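Local coordinates for periplasmic sugar-binding protein (Chloroflexus aurantiacus, PDB 4RXU), which binds glucose, held here as beta-D-glucopyranose, and probably serves as the periplasmic receptor of an ABC-type sugar transporter, at residues G324-G329 / A335-V340; V127-T132 / D317-A322; V138-A143 / W177-P182; E49-E54 / S355-A360. All coordinates share one frame; numbering follows the deposited sequence.

Interaction 1 of 4, residues G324-G329 / A335-V340; sequences GTYNNG and AIQSPV
Ala335 N donates to Gly324 O across 2.9 Å at the open end of two strands whose short segments, 325-327 and 335-338, pass 7.1 Å apart with their directions 106° from each other, so the backbones pair there and then splay. Gly324 has a positive phi, which a residue without CB accepts with little strain. Small as it is, Ala335 fits beside this bond: its CB points at the other strand and lies 3.7 Å from Tyr326 CD1, near the plane of the ring and at its edge. Tyr326 spans the widening gap. Its CG stands anti to the carbonyl carbon (chi1 -77°), and the ring carries the hydroxyl over to Gln337. There Tyr326 OH donates to Gln337 OE1 at 2.6 Å, a short bond with the donor slightly tilted from the carbonyl plane. Ring and amide stand nearly perpendicular, 82° apart. Gln337 meets the hydroxyl with an extended chain, long enough to present an acceptor where the backbones no longer reach each other. Tyr130 packs edge-to-face with the Tyr326 ring. At the other end of 324-329, Asn327 OD1 accepts from Gly329 N at 2.9 Å, forming an Asx turn where the chain enters the hairpin loop, while Asn327 ND2 bonds to Asp332 OD1 across the turn. Further backbone bonds, Tyr326 with Val333 and Ala335 with Arg323, complete the pairing of an antiparallel beta hairpin, in which the short strand 325-327 is laid against the long strand 332-343 of the mixed sheet.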
loop_
_atom_site.group_PDB
_atom_site.type_symbol
_atom_site.label_atom_id
_atom_site.label_comp_id
_atom_site.label_asym_id
_atom_site.label_seq_id
_atom_site.Cartn_x
_atom_site.Cartn_y
_atom_site.Cartn_z
ATOM N N GLY A 324 -7.379 -18.662 -1.861
ATOM C CA GLY A 324 -7.725 -17.595 -2.776
ATOM C C GLY A 324 -6.557 -17.299 -3.695
ATOM O O GLY A 324 -5.454 -17.873 -3.555
ATOM N N THR A 325 -6.805 -16.425 -4.660
ATOM C CA THR A 325 -5.791 -16.051 -5.668
ATOM C C THR A 325 -5.854 -14.563 -6.008
ATOM O O THR A 325 -6.888 -13.897 -5.792
ATOM C CB THR A 325 -5.940 -16.844 -6.993
ATOM O OG1 THR A 325 -7.225 -16.611 -7.566
ATOM C CG2 THR A 325 -5.665 -18.387 -6.783
ATOM N N TYR A 326 -4.745 -14.055 -6.552
ATOM C CA TYR A 326 -4.745 -12.753 -7.196
ATOM C C TYR A 326 -4.268 -12.962 -8.608
ATOM O O TYR A 326 -3.234 -13.564 -8.837
ATOM C CB TYR A 326 -3.804 -11.744 -6.526
ATOM C CG TYR A 326 -4.306 -11.141 -5.236
ATOM C CD1 TYR A 326 -4.538 -11.930 -4.113
ATOM C CD2 TYR A 326 -4.534 -9.787 -5.136
ATOM C CE1 TYR A 326 -5.000 -11.376 -2.928
ATOM C CE2 TYR A 326 -4.985 -9.220 -3.957
ATOM C CZ TYR A 326 -5.236 -10.017 -2.864
ATOM O OH TYR A 326 -5.674 -9.414 -1.703
ATOM N N ASN A 327 -4.997 -12.412 -9.562
ATOM C CA ASN A 327 -4.568 -12.506 -10.925
ATOM C C ASN A 327 -3.476 -11.506 -11.222
ATOM O O ASN A 327 -3.539 -10.325 -10.845
ATOM C CB ASN A 327 -5.729 -12.261 -11.878
ATOM C CG ASN A 327 -5.328 -12.450 -13.337
ATOM O OD1 ASN A 327 -4.986 -11.499 -14.043
ATOM N ND2 ASN A 327 -5.293 -13.690 -13.760
ATOM N N ASN A 328 -2.487 -11.972 -11.967
ATOM C CA ASN A 328 -1.331 -11.132 -12.267
ATOM C C ASN A 328 -1.147 -10.847 -13.765
ATOM O O ASN A 328 -0.109 -10.345 -14.176
ATOM C CB ASN A 328 -0.073 -11.759 -11.664
ATOM C CG ASN A 328 0.553 -12.796 -12.559
ATOM O OD1 ASN A 328 -0.104 -13.342 -13.450
ATOM N ND2 ASN A 328 1.847 -13.035 -12.375
ATOM N N GLY A 329 -2.189 -11.106 -14.552
ATOM C CA GLY A 329 -2.147 -10.927 -16.012
ATOM C C GLY A 329 -1.933 -12.209 -16.798
ATOM O O GLY A 329 -2.352 -12.337 -17.967
ATOM N N ALA A 335 -2.745 -17.130 -2.982
ATOM C CA ALA A 335 -2.588 -16.005 -2.042
ATOM C C ALA A 335 -2.548 -16.461 -0.597
ATOM O O ALA A 335 -3.201 -17.423 -0.218
ATOM C CB ALA A 335 -3.723 -15.025 -2.214
ATOM N N ILE A 336 -1.730 -15.769 0.189
ATOM C CA ILE A 336 -1.691 -15.949 1.641
ATOM C C ILE A 336 -2.014 -14.521 2.117
ATOM O O ILE A 336 -1.131 -13.670 2.236
ATOM C CB ILE A 336 -0.301 -16.432 2.121
ATOM C CG1 ILE A 336 0.052 -17.778 1.468
ATOM C CG2 ILE A 336 -0.270 -16.542 3.639
ATOM C CD1 ILE A 336 1.476 -18.280 1.656
ATOM N N GLN A 337 -3.297 -14.270 2.352
ATOM C CA GLN A 337 -3.816 -12.921 2.564
ATOM C C GLN A 337 -4.153 -12.693 4.020
ATOM O O GLN A 337 -4.713 -13.568 4.682
ATOM C CB GLN A 337 -5.065 -12.707 1.707
ATOM C CG GLN A 337 -5.648 -11.302 1.765
ATOM C CD GLN A 337 -7.030 -11.198 1.122
ATOM O OE1 GLN A 337 -7.166 -10.821 -0.053
ATOM N NE2 GLN A 337 -8.051 -11.574 1.864
ATOM N N SER A 338 -3.850 -11.470 4.457
ATOM C CA SER A 338 -4.000 -10.980 5.837
ATOM C C SER A 338 -4.942 -9.785 5.846
ATOM O O SER A 338 -4.936 -9.016 4.876
ATOM C CB SER A 338 -2.604 -10.552 6.392
ATOM O OG SER A 338 -2.019 -11.656 6.993
ATOM N N PRO A 339 -5.762 -9.627 6.912
ATOM C CA PRO A 339 -6.710 -8.525 6.888
ATOM C C PRO A 339 -6.137 -7.182 7.280
ATOM O O PRO A 339 -5.007 -7.059 7.788
ATOM C CB PRO A 339 -7.767 -8.948 7.906
ATOM C CG PRO A 339 -7.078 -9.829 8.845
ATOM C CD PRO A 339 -6.083 -10.573 7.998
ATOM N N VAL A 340 -6.965 -6.173 7.067
ATOM C CA VAL A 340 -6.594 -4.791 7.350
ATOM C C VAL A 340 -7.699 -4.113 8.180
ATOM O O VAL A 340 -8.874 -4.492 8.089
ATOM C CB VAL A 340 -6.284 -3.996 6.056
ATOM C CG1 VAL A 340 -5.207 -4.712 5.257
ATOM C CG2 VAL A 340 -7.541 -3.747 5.212
#

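Interaction 2 of 4, residues V127-T132 / D317-A322; sequences VDYYVT and DQQPEA
Tyr129 OH, at the far end of the ring, meets carbon across the contact: Pro320 CD lies 3.4 Å away and Gln319 CG 3.9 Å. The two segments share no hydrogen bond, and packing on an aromatic ring joins them. Pro320 lies over one face of the Tyr129 ring in a CH-pi contact, its CG 3.9 Å from the centroid and 15° off the ring normal. Proline suits the place, because its compact, puckered ring presents CG and CD to the aromatic face: CD sits near the phenol end, 3.5 Å from Tyr129 CZ, while CG lies over the face, displaced from the centre toward the rim. Ala322 takes a different position, with its CB 4.1 Å from Tyr129 CD1 at the ring edge, near the ring plane. The tyrosine ring is turned toward the loop by a chi1 of -60°, which sets CG anti to the carbonyl carbon. Gln319 crosses the hydroxyl end at about a right angle. The 317-322 loop follows helix 300-315, which closes in a Schellman motif with Asp317, and Pro320 also touches Ala310 and Leu314 of that helix. On the other side of the contact, strand 129-133 is hydrogen-bonded between strands 113-117 and 332-343, and Pro334 of the latter touches both Tyr129 and Ala322.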
loop_
_atom_site.group_PDB
_atom_site.type_symbol
_atom_site.label_atom_id
_atom_site.label_comp_id
_atom_site.label_asym_id
_atom_site.label_seq_id
_atom_site.Cartn_x
_atom_site.Cartn_y
_atom_site.Cartn_z
ATOM N N VAL A 127 5.401 -17.077 -10.623
ATOM C CA VAL A 127 5.150 -16.664 -9.250
ATOM C C VAL A 127 4.439 -17.822 -8.552
ATOM O O VAL A 127 3.374 -18.243 -9.028
ATOM C CB VAL A 127 4.305 -15.381 -9.168
ATOM C CG1 VAL A 127 4.183 -14.974 -7.720
ATOM C CG2 VAL A 127 4.899 -14.263 -10.019
ATOM N N ASP A 128 5.021 -18.356 -7.476
ATOM C CA ASP A 128 4.430 -19.524 -6.798
ATOM C C ASP A 128 3.355 -19.136 -5.788
ATOM O O ASP A 128 2.315 -19.772 -5.719
ATOM C CB ASP A 128 5.518 -20.374 -6.170
ATOM C CG ASP A 128 6.448 -20.915 -7.220
ATOM O OD1 ASP A 128 5.989 -21.727 -8.042
ATOM O OD2 ASP A 128 7.599 -20.466 -7.275
ATOM N N TYR A 129 3.636 -18.097 -5.003
ATOM C CA TYR A 129 2.719 -17.622 -3.932
ATOM C C TYR A 129 2.779 -16.120 -3.868
ATOM O O TYR A 129 3.785 -15.501 -4.263
ATOM C CB TYR A 129 3.073 -18.221 -2.545
ATOM C CG TYR A 129 2.994 -19.708 -2.591
ATOM C CD1 TYR A 129 1.773 -20.360 -2.426
ATOM C CD2 TYR A 129 4.119 -20.466 -2.930
ATOM C CE1 TYR A 129 1.678 -21.736 -2.558
ATOM C CE2 TYR A 129 4.031 -21.840 -3.074
ATOM C CZ TYR A 129 2.804 -22.464 -2.883
ATOM O OH TYR A 129 2.654 -23.822 -2.991
ATOM N N TYR A 130 1.722 -15.563 -3.311
ATOM C CA TYR A 130 1.628 -14.133 -3.051
ATOM C C TYR A 130 1.183 -13.892 -1.593
ATOM O O TYR A 130 0.042 -14.171 -1.234
ATOM C CB TYR A 130 0.624 -13.504 -4.014
ATOM C CG TYR A 130 0.457 -12.005 -3.906
ATOM C CD1 TYR A 130 1.493 -11.164 -3.531
ATOM C CD2 TYR A 130 -0.760 -11.425 -4.212
ATOM C CE1 TYR A 130 1.304 -9.786 -3.465
ATOM C CE2 TYR A 130 -0.963 -10.066 -4.182
ATOM C CZ TYR A 130 0.063 -9.229 -3.822
ATOM O OH TYR A 130 -0.174 -7.882 -3.810
ATOM N N VAL A 131 2.096 -13.380 -0.796
ATOM C CA VAL A 131 1.827 -12.999 0.580
ATOM C C VAL A 131 1.450 -11.524 0.553
ATOM O O VAL A 131 2.224 -10.677 0.139
ATOM C CB VAL A 131 3.067 -13.215 1.471
ATOM C CG1 VAL A 131 2.863 -12.620 2.853
ATOM C CG2 VAL A 131 3.407 -14.695 1.559
ATOM N N THR A 132 0.231 -11.242 0.989
ATOM C CA THR A 132 -0.366 -9.926 0.802
ATOM C C THR A 132 -1.364 -9.561 1.896
ATOM O O THR A 132 -1.964 -10.434 2.537
ATOM C CB THR A 132 -1.059 -9.853 -0.592
ATOM O OG1 THR A 132 -1.517 -8.527 -0.872
ATOM C CG2 THR A 132 -2.274 -10.811 -0.686
ATOM N N ASP A 317 10.346 -29.034 1.683
ATOM C CA ASP A 317 9.705 -29.764 0.591
ATOM C C ASP A 317 8.193 -29.969 0.849
ATOM O O ASP A 317 7.581 -30.956 0.417
ATOM C CB ASP A 317 10.432 -31.096 0.352
ATOM C CG ASP A 317 11.878 -30.903 -0.095
ATOM O OD1 ASP A 317 12.097 -30.226 -1.130
ATOM O OD2 ASP A 317 12.793 -31.440 0.577
ATOM N N GLN A 318 7.612 -29.006 1.557
ATOM C CA GLN A 318 6.159 -28.944 1.791
ATOM C C GLN A 318 5.560 -27.659 1.149
ATOM O O GLN A 318 6.264 -26.714 0.831
ATOM C CB GLN A 318 5.854 -29.037 3.301
ATOM C CG GLN A 318 6.348 -30.336 3.949
ATOM C CD GLN A 318 6.127 -30.408 5.449
ATOM O OE1 GLN A 318 5.779 -29.425 6.096
ATOM N NE2 GLN A 318 6.337 -31.588 6.003
ATOM N N GLN A 319 4.246 -27.675 0.951
ATOM C CA GLN A 319 3.505 -26.594 0.306
ATOM C C GLN A 319 2.961 -25.635 1.363
ATOM O O GLN A 319 2.361 -26.070 2.355
ATOM C CB GLN A 319 2.296 -27.124 -0.482
ATOM C CG GLN A 319 2.614 -27.579 -1.898
ATOM C CD GLN A 319 1.371 -27.920 -2.705
ATOM O OE1 GLN A 319 1.325 -28.955 -3.366
ATOM N NE2 GLN A 319 0.356 -27.060 -2.647
ATOM N N PRO A 320 3.115 -24.327 1.131
ATOM C CA PRO A 320 2.471 -23.324 1.952
ATOM C C PRO A 320 0.957 -23.379 1.906
ATOM O O PRO A 320 0.359 -23.899 0.969
ATOM C CB PRO A 320 2.935 -22.013 1.317
ATOM C CG PRO A 320 4.234 -22.346 0.667
ATOM C CD PRO A 320 4.006 -23.720 0.133
ATOM N N GLU A 321 0.357 -22.735 2.890
ATOM C CA GLU A 321 -1.087 -22.765 3.073
ATOM C C GLU A 321 -1.788 -21.585 2.427
ATOM O O GLU A 321 -2.090 -20.603 3.093
ATOM C CB GLU A 321 -1.441 -22.729 4.549
ATOM C CG GLU A 321 -0.683 -23.698 5.398
ATOM C CD GLU A 321 -1.014 -23.564 6.863
ATOM O OE1 GLU A 321 -2.078 -23.009 7.232
ATOM O OE2 GLU A 321 -0.179 -24.025 7.643
ATOM N N ALA A 322 -2.121 -21.713 1.159
ATOM C CA ALA A 322 -2.691 -20.576 0.410
ATOM C C ALA A 322 -4.182 -20.750 0.243
ATOM O O ALA A 322 -4.700 -21.882 0.158
ATOM C CB ALA A 322 -2.019 -20.412 -0.940
#

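Interaction 3 of 4, residues V138-A143 / W177-P182; sequences VGAQQA and WKVLQP
Ala143 and Val179 mark the closest backbone approach, CA to CA 6.0 Å, of two helices in an alpha/beta lobe of the periplasmic-binding-protein fold. Segments 138-143 and 177-182 run roughly the same way, 33° apart with axes 8.1 Å from each other. The side chains that meet are all apolar. Alanines at 140 and 143 keep the first helix thin enough for the second to come near, and the branched Val179 and Leu180 pack against them. The CB of Ala143 touches both: Val179 CB lies 3.6 Å from it and Leu180 CG also 3.6 Å. Leu180 CG is turned anti to the carbonyl carbon (chi1 -60°), which brings its branches in beside that methyl. Polar groups act elsewhere: Gln142 NE2 bonds to Pro251 O and Gly276 O, and Trp177 NE1 to Lys203 O, tying the helices to loops. Gln142 and Leu180 both touch Leu249 of strand 246-249, so the pair shares one side of the parallel sheet. The second helix kinks where the N of Val179 and of Pro182 lack a bond to the turn before; proline has no N-H to give. Val179 CG2 rests 4.0 Å from the carbonyl oxygen of Ala140 and 4.2 Å from its CB.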
loop_
_atom_site.group_PDB
_atom_site.type_symbol
_atom_site.label_atom_id
_atom_site.label_comp_id
_atom_site.label_asym_id
_atom_site.label_seq_id
_atom_site.Cartn_x
_atom_site.Cartn_y
_atom_site.Cartn_z
ATOM N N VAL A 138 -8.346 -2.363 1.778
ATOM C CA VAL A 138 -7.710 -1.083 2.156
ATOM C C VAL A 138 -8.413 0.104 1.463
ATOM O O VAL A 138 -8.816 1.086 2.114
ATOM C CB VAL A 138 -6.220 -1.052 1.781
ATOM C CG1 VAL A 138 -5.629 0.318 2.033
ATOM C CG2 VAL A 138 -5.467 -2.116 2.546
ATOM N N GLY A 139 -8.560 0.031 0.140
ATOM C CA GLY A 139 -9.168 1.157 -0.589
ATOM C C GLY A 139 -10.620 1.354 -0.216
ATOM O O GLY A 139 -11.064 2.465 -0.078
ATOM N N ALA A 140 -11.349 0.247 -0.077
ATOM C CA ALA A 140 -12.763 0.291 0.334
ATOM C C ALA A 140 -12.884 0.968 1.689
ATOM O O ALA A 140 -13.743 1.826 1.868
ATOM C CB ALA A 140 -13.379 -1.096 0.367
ATOM N N GLN A 141 -12.010 0.614 2.629
ATOM C CA GLN A 141 -12.065 1.209 3.951
ATOM C C GLN A 141 -11.726 2.691 3.932
ATOM O O GLN A 141 -12.316 3.495 4.643
ATOM C CB GLN A 141 -11.151 0.478 4.915
ATOM C CG GLN A 141 -11.718 -0.852 5.357
ATOM C CD GLN A 141 -10.825 -1.545 6.375
ATOM O OE1 GLN A 141 -10.118 -0.897 7.113
ATOM N NE2 GLN A 141 -10.890 -2.844 6.431
ATOM N N GLN A 142 -10.757 3.061 3.114
ATOM C CA GLN A 142 -10.434 4.472 2.967
ATOM C C GLN A 142 -11.663 5.240 2.474
ATOM O O GLN A 142 -12.068 6.263 3.041
ATOM C CB GLN A 142 -9.256 4.652 2.017
ATOM C CG GLN A 142 -7.949 4.142 2.573
ATOM C CD GLN A 142 -6.848 4.158 1.572
ATOM O OE1 GLN A 142 -7.089 4.067 0.379
ATOM N NE2 GLN A 142 -5.623 4.267 2.048
ATOM N N ALA A 143 -12.229 4.761 1.379
ATOM C CA ALA A 143 -13.400 5.434 0.820
ATOM C C ALA A 143 -14.608 5.437 1.761
ATOM O O ALA A 143 -15.329 6.438 1.863
ATOM C CB ALA A 143 -13.776 4.809 -0.508
ATOM N N TRP A 177 -12.707 3.290 -5.409
ATOM C CA TRP A 177 -13.607 3.718 -6.478
ATOM C C TRP A 177 -14.954 3.023 -6.371
ATOM O O TRP A 177 -16.011 3.615 -6.637
ATOM C CB TRP A 177 -13.002 3.396 -7.840
ATOM C CG TRP A 177 -13.830 3.892 -9.000
ATOM C CD1 TRP A 177 -14.600 3.136 -9.828
ATOM C CD2 TRP A 177 -13.973 5.261 -9.441
ATOM N NE1 TRP A 177 -15.209 3.946 -10.767
ATOM C CE2 TRP A 177 -14.822 5.248 -10.565
ATOM C CE3 TRP A 177 -13.435 6.487 -9.014
ATOM C CZ2 TRP A 177 -15.168 6.427 -11.259
ATOM C CZ3 TRP A 177 -13.764 7.653 -9.705
ATOM C CH2 TRP A 177 -14.628 7.613 -10.815
ATOM N N LYS A 178 -14.919 1.747 -6.008
ATOM C CA LYS A 178 -16.158 0.980 -5.949
ATOM C C LYS A 178 -17.053 1.371 -4.786
ATOM O O LYS A 178 -18.215 0.978 -4.762
ATOM C CB LYS A 178 -15.889 -0.515 -6.056
ATOM C CG LYS A 178 -15.206 -0.807 -7.398
ATOM C CD LYS A 178 -15.399 -2.211 -7.836
ATOM C CE LYS A 178 -15.093 -2.435 -9.295
ATOM N NZ LYS A 178 -14.955 -3.906 -9.434
ATOM N N VAL A 179 -16.518 2.170 -3.860
ATOM C CA VAL A 179 -17.317 2.823 -2.826
ATOM C C VAL A 179 -17.655 4.263 -3.199
ATOM O O VAL A 179 -18.786 4.728 -2.991
ATOM C CB VAL A 179 -16.577 2.762 -1.464
ATOM C CG1 VAL A 179 -17.231 3.655 -0.415
ATOM C CG2 VAL A 179 -16.493 1.322 -0.968
ATOM N N LEU A 180 -16.677 4.985 -3.721
ATOM C CA LEU A 180 -16.917 6.387 -4.047
ATOM C C LEU A 180 -17.809 6.632 -5.268
ATOM O O LEU A 180 -18.585 7.583 -5.282
ATOM C CB LEU A 180 -15.604 7.159 -4.220
ATOM C CG LEU A 180 -14.673 7.214 -3.019
ATOM C CD1 LEU A 180 -13.290 7.706 -3.436
ATOM C CD2 LEU A 180 -15.236 8.090 -1.918
ATOM N N GLN A 181 -17.688 5.787 -6.287
ATOM C CA GLN A 181 -18.357 6.059 -7.542
ATOM C C GLN A 181 -19.884 6.214 -7.379
ATOM O O GLN A 181 -20.467 7.168 -7.909
ATOM C CB GLN A 181 -17.967 5.033 -8.618
ATOM C CG GLN A 181 -18.615 5.270 -9.977
ATOM C CD GLN A 181 -20.067 4.783 -10.059
ATOM O OE1 GLN A 181 -20.431 3.755 -9.470
ATOM N NE2 GLN A 181 -20.893 5.509 -10.821
ATOM N N PRO A 182 -20.531 5.312 -6.624
ATOM C CA PRO A 182 -21.966 5.535 -6.446
ATOM C C PRO A 182 -22.285 6.850 -5.751
ATOM O O PRO A 182 -23.314 7.447 -6.011
ATOM C CB PRO A 182 -22.386 4.386 -5.539
ATOM C CG PRO A 182 -21.404 3.310 -5.812
ATOM C CD PRO A 182 -20.114 3.990 -6.127
#

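Interaction 4 of 4, residues E49-E54 / S355-A360; sequences ETRFRE and SGYYSA
Arg51 leaves its helix with CB directed at Tyr357, and CG stands anti to the carbonyl carbon. A bend at chi2 then turns CD and NE, so that NE comes within 4.2 Å of Tyr357 CE1. From there the guanidinium lies over the tyrosine: Arg51 CZ is 4.2 Å from the ring centroid, 16° off its normal, a cation-pi contact in which the guanidinium is tilted 32° to the ring. NH1 turns away from the ring, toward water 1. It gives a hydrogen bond of 2.8 Å to this water, which passes one on to Gly356 O, and it has a long salt bridge to Glu54 OE1, one helical turn ahead. This fastens helix 44-59, in an alpha/beta lobe of the periplasmic-binding-protein fold, to the C-terminal loop after helix 348-354; Gly356, with positive phi, is where that helix leaves its helical course. NH2, the other tip, does two jobs. It sits 3.4 Å above the centre of the Tyr357 ring, and it bonds in its own plane to Tyr357 O at 2.8 Å, almost straight at 170°. Arginine suits the position: its planar cation covers an aromatic face while one N-H bonds to that tyrosine's own carbonyl and another reaches Gly356 O through a water. The ring beneath is itself steadied, since Tyr357 OH bonds to Gln47 OE1 and Phe297 meets it edge-to-face. Tyr358 CE1 lies 4.1 Å from Arg51 NH2.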
loop_
_atom_site.group_PDB
_atom_site.type_symbol
_atom_site.label_atom_id
_atom_site.label_comp_id
_atom_site.label_asym_id
_atom_site.label_seq_id
_atom_site.Cartn_x
_atom_site.Cartn_y
_atom_site.Cartn_z
ATOM N N GLU A 49 11.554 -4.392 6.859
ATOM C CA GLU A 49 12.948 -4.696 7.215
ATOM C C GLU A 49 13.083 -4.974 8.716
ATOM O O GLU A 49 13.636 -5.989 9.122
ATOM C CB GLU A 49 13.896 -3.551 6.817
ATOM C CG GLU A 49 15.359 -3.851 7.089
ATOM C CD GLU A 49 16.238 -2.652 6.861
ATOM O OE1 GLU A 49 15.756 -1.518 7.064
ATOM O OE2 GLU A 49 17.410 -2.837 6.494
ATOM N N THR A 50 12.538 -4.075 9.517
ATOM C CA THR A 50 12.571 -4.192 10.976
ATOM C C THR A 50 11.884 -5.441 11.466
ATOM O O THR A 50 12.433 -6.203 12.262
ATOM C CB THR A 50 11.921 -2.960 11.636
ATOM O OG1 THR A 50 12.753 -1.813 11.375
ATOM C CG2 THR A 50 11.727 -3.201 13.179
ATOM N N ARG A 51 10.687 -5.679 10.936
ATOM C CA ARG A 51 9.905 -6.817 11.361
ATOM C C ARG A 51 10.520 -8.142 10.901
ATOM O O ARG A 51 10.463 -9.138 11.648
ATOM C CB ARG A 51 8.464 -6.691 10.885
ATOM C CG ARG A 51 7.747 -5.442 11.379
ATOM C CD ARG A 51 7.571 -5.433 12.868
ATOM N NE ARG A 51 6.842 -4.238 13.299
ATOM C CZ ARG A 51 6.419 -4.047 14.541
ATOM N NH1 ARG A 51 6.639 -4.975 15.463
ATOM N NH2 ARG A 51 5.789 -2.929 14.848
ATOM N N PHE A 52 11.119 -8.158 9.693
ATOM C CA PHE A 52 11.823 -9.343 9.250
ATOM C C PHE A 52 12.965 -9.662 10.193
ATOM O O PHE A 52 13.113 -10.799 10.648
ATOM C CB PHE A 52 12.368 -9.214 7.816
ATOM C CG PHE A 52 11.400 -9.698 6.754
ATOM C CD1 PHE A 52 10.950 -11.006 6.749
ATOM C CD2 PHE A 52 10.952 -8.842 5.766
ATOM C CE1 PHE A 52 10.076 -11.448 5.776
ATOM C CE2 PHE A 52 10.088 -9.282 4.785
ATOM C CZ PHE A 52 9.648 -10.580 4.787
ATOM N N ARG A 53 13.786 -8.650 10.459
ATOM C CA ARG A 53 14.954 -8.840 11.339
ATOM C C ARG A 53 14.537 -9.333 12.714
ATOM O O ARG A 53 15.134 -10.261 13.249
ATOM C CB ARG A 53 15.756 -7.553 11.453
ATOM C CG ARG A 53 16.572 -7.312 10.195
ATOM C CD ARG A 53 17.553 -6.159 10.336
ATOM N NE ARG A 53 17.885 -5.562 9.034
ATOM C CZ ARG A 53 18.571 -6.156 8.052
ATOM N NH1 ARG A 53 19.031 -7.393 8.179
ATOM N NH2 ARG A 53 18.793 -5.503 6.910
ATOM N N GLU A 54 13.486 -8.742 13.272
ATOM C CA GLU A 54 12.975 -9.219 14.574
ATOM C C GLU A 54 12.525 -10.685 14.523
ATOM O O GLU A 54 12.841 -11.475 15.396
ATOM C CB GLU A 54 11.860 -8.318 15.089
ATOM C CG GLU A 54 12.396 -6.933 15.481
ATOM C CD GLU A 54 11.325 -5.880 15.705
ATOM O OE1 GLU A 54 10.143 -6.133 15.407
ATOM O OE2 GLU A 54 11.688 -4.769 16.172
ATOM N N SER A 355 -2.370 -4.348 20.956
ATOM C CA SER A 355 -1.896 -5.399 20.053
ATOM C C SER A 355 -0.381 -5.636 20.120
ATOM O O SER A 355 0.129 -6.579 19.519
ATOM C CB SER A 355 -2.237 -5.018 18.632
ATOM O OG SER A 355 -1.492 -3.859 18.238
ATOM N N GLY A 356 0.338 -4.757 20.794
ATOM C CA GLY A 356 1.791 -4.834 20.836
ATOM C C GLY A 356 2.557 -4.297 19.647
ATOM O O GLY A 356 3.780 -4.370 19.628
ATOM N N TYR A 357 1.857 -3.739 18.670
ATOM C CA TYR A 357 2.529 -3.268 17.475
ATOM C C TYR A 357 3.534 -2.171 17.798
ATOM O O TYR A 357 4.720 -2.235 17.393
ATOM C CB TYR A 357 1.517 -2.773 16.450
ATOM C CG TYR A 357 2.057 -2.707 15.039
ATOM C CD1 TYR A 357 2.205 -3.854 14.304
ATOM C CD2 TYR A 357 2.433 -1.496 14.452
ATOM C CE1 TYR A 357 2.711 -3.839 13.007
ATOM C CE2 TYR A 357 2.895 -1.464 13.149
ATOM C CZ TYR A 357 3.035 -2.654 12.425
ATOM O OH TYR A 357 3.475 -2.662 11.099
ATOM N N TYR A 358 3.063 -1.196 18.572
ATOM C CA TYR A 358 3.897 -0.098 19.035
ATOM C C TYR A 358 3.804 0.072 20.534
ATOM O O TYR A 358 2.779 -0.206 21.119
ATOM C CB TYR A 358 3.479 1.238 18.423
ATOM C CG TYR A 358 3.640 1.379 16.923
ATOM C CD1 TYR A 358 4.785 0.949 16.281
ATOM C CD2 TYR A 358 2.666 1.982 16.166
ATOM C CE1 TYR A 358 4.956 1.121 14.921
ATOM C CE2 TYR A 358 2.833 2.147 14.785
ATOM C CZ TYR A 358 3.989 1.722 14.179
ATOM O OH TYR A 358 4.178 1.869 12.812
ATOM N N SER A 359 4.876 0.571 21.131
ATOM C CA SER A 359 4.824 1.020 22.518
ATOM C C SER A 359 4.094 2.357 22.612
ATOM O O SER A 359 4.267 3.248 21.770
ATOM C CB SER A 359 6.228 1.131 23.092
ATOM O OG SER A 359 6.214 1.788 24.360
ATOM N N ALA A 360 3.274 2.503 23.654
ATOM C CA ALA A 360 2.595 3.777 23.899
ATOM C C ALA A 360 3.581 4.946 24.013
ATOM O O ALA A 360 3.246 6.087 23.672
ATOM C CB ALA A 360 1.768 3.693 25.168
HETATM O O HOH W 1 6.161 -4.788 18.255
#

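Overall arrangement
From the N terminus, the first segment reached is 49-54, and interaction 4 closes the outermost loop only near the C terminus, so the other three are nested within it. Interaction 2 opens at 127-132 and closes at 317-322; inside it lies interaction 3, whose loop from 138-143 to 177-182 is far shorter. Interaction 1 follows interaction 2 in series, and none cross. Interactions 1 and 2 meet in the mixed sheet, where strands 129-133 and 332-343 are neighbours, probably bonded through Ile336 N and Tyr130 O. Interactions 1 and 3 touch where Val340 O meets Gln141 NE2, linking that long strand to helix 135-148. Interaction 4 stands apart from the rest.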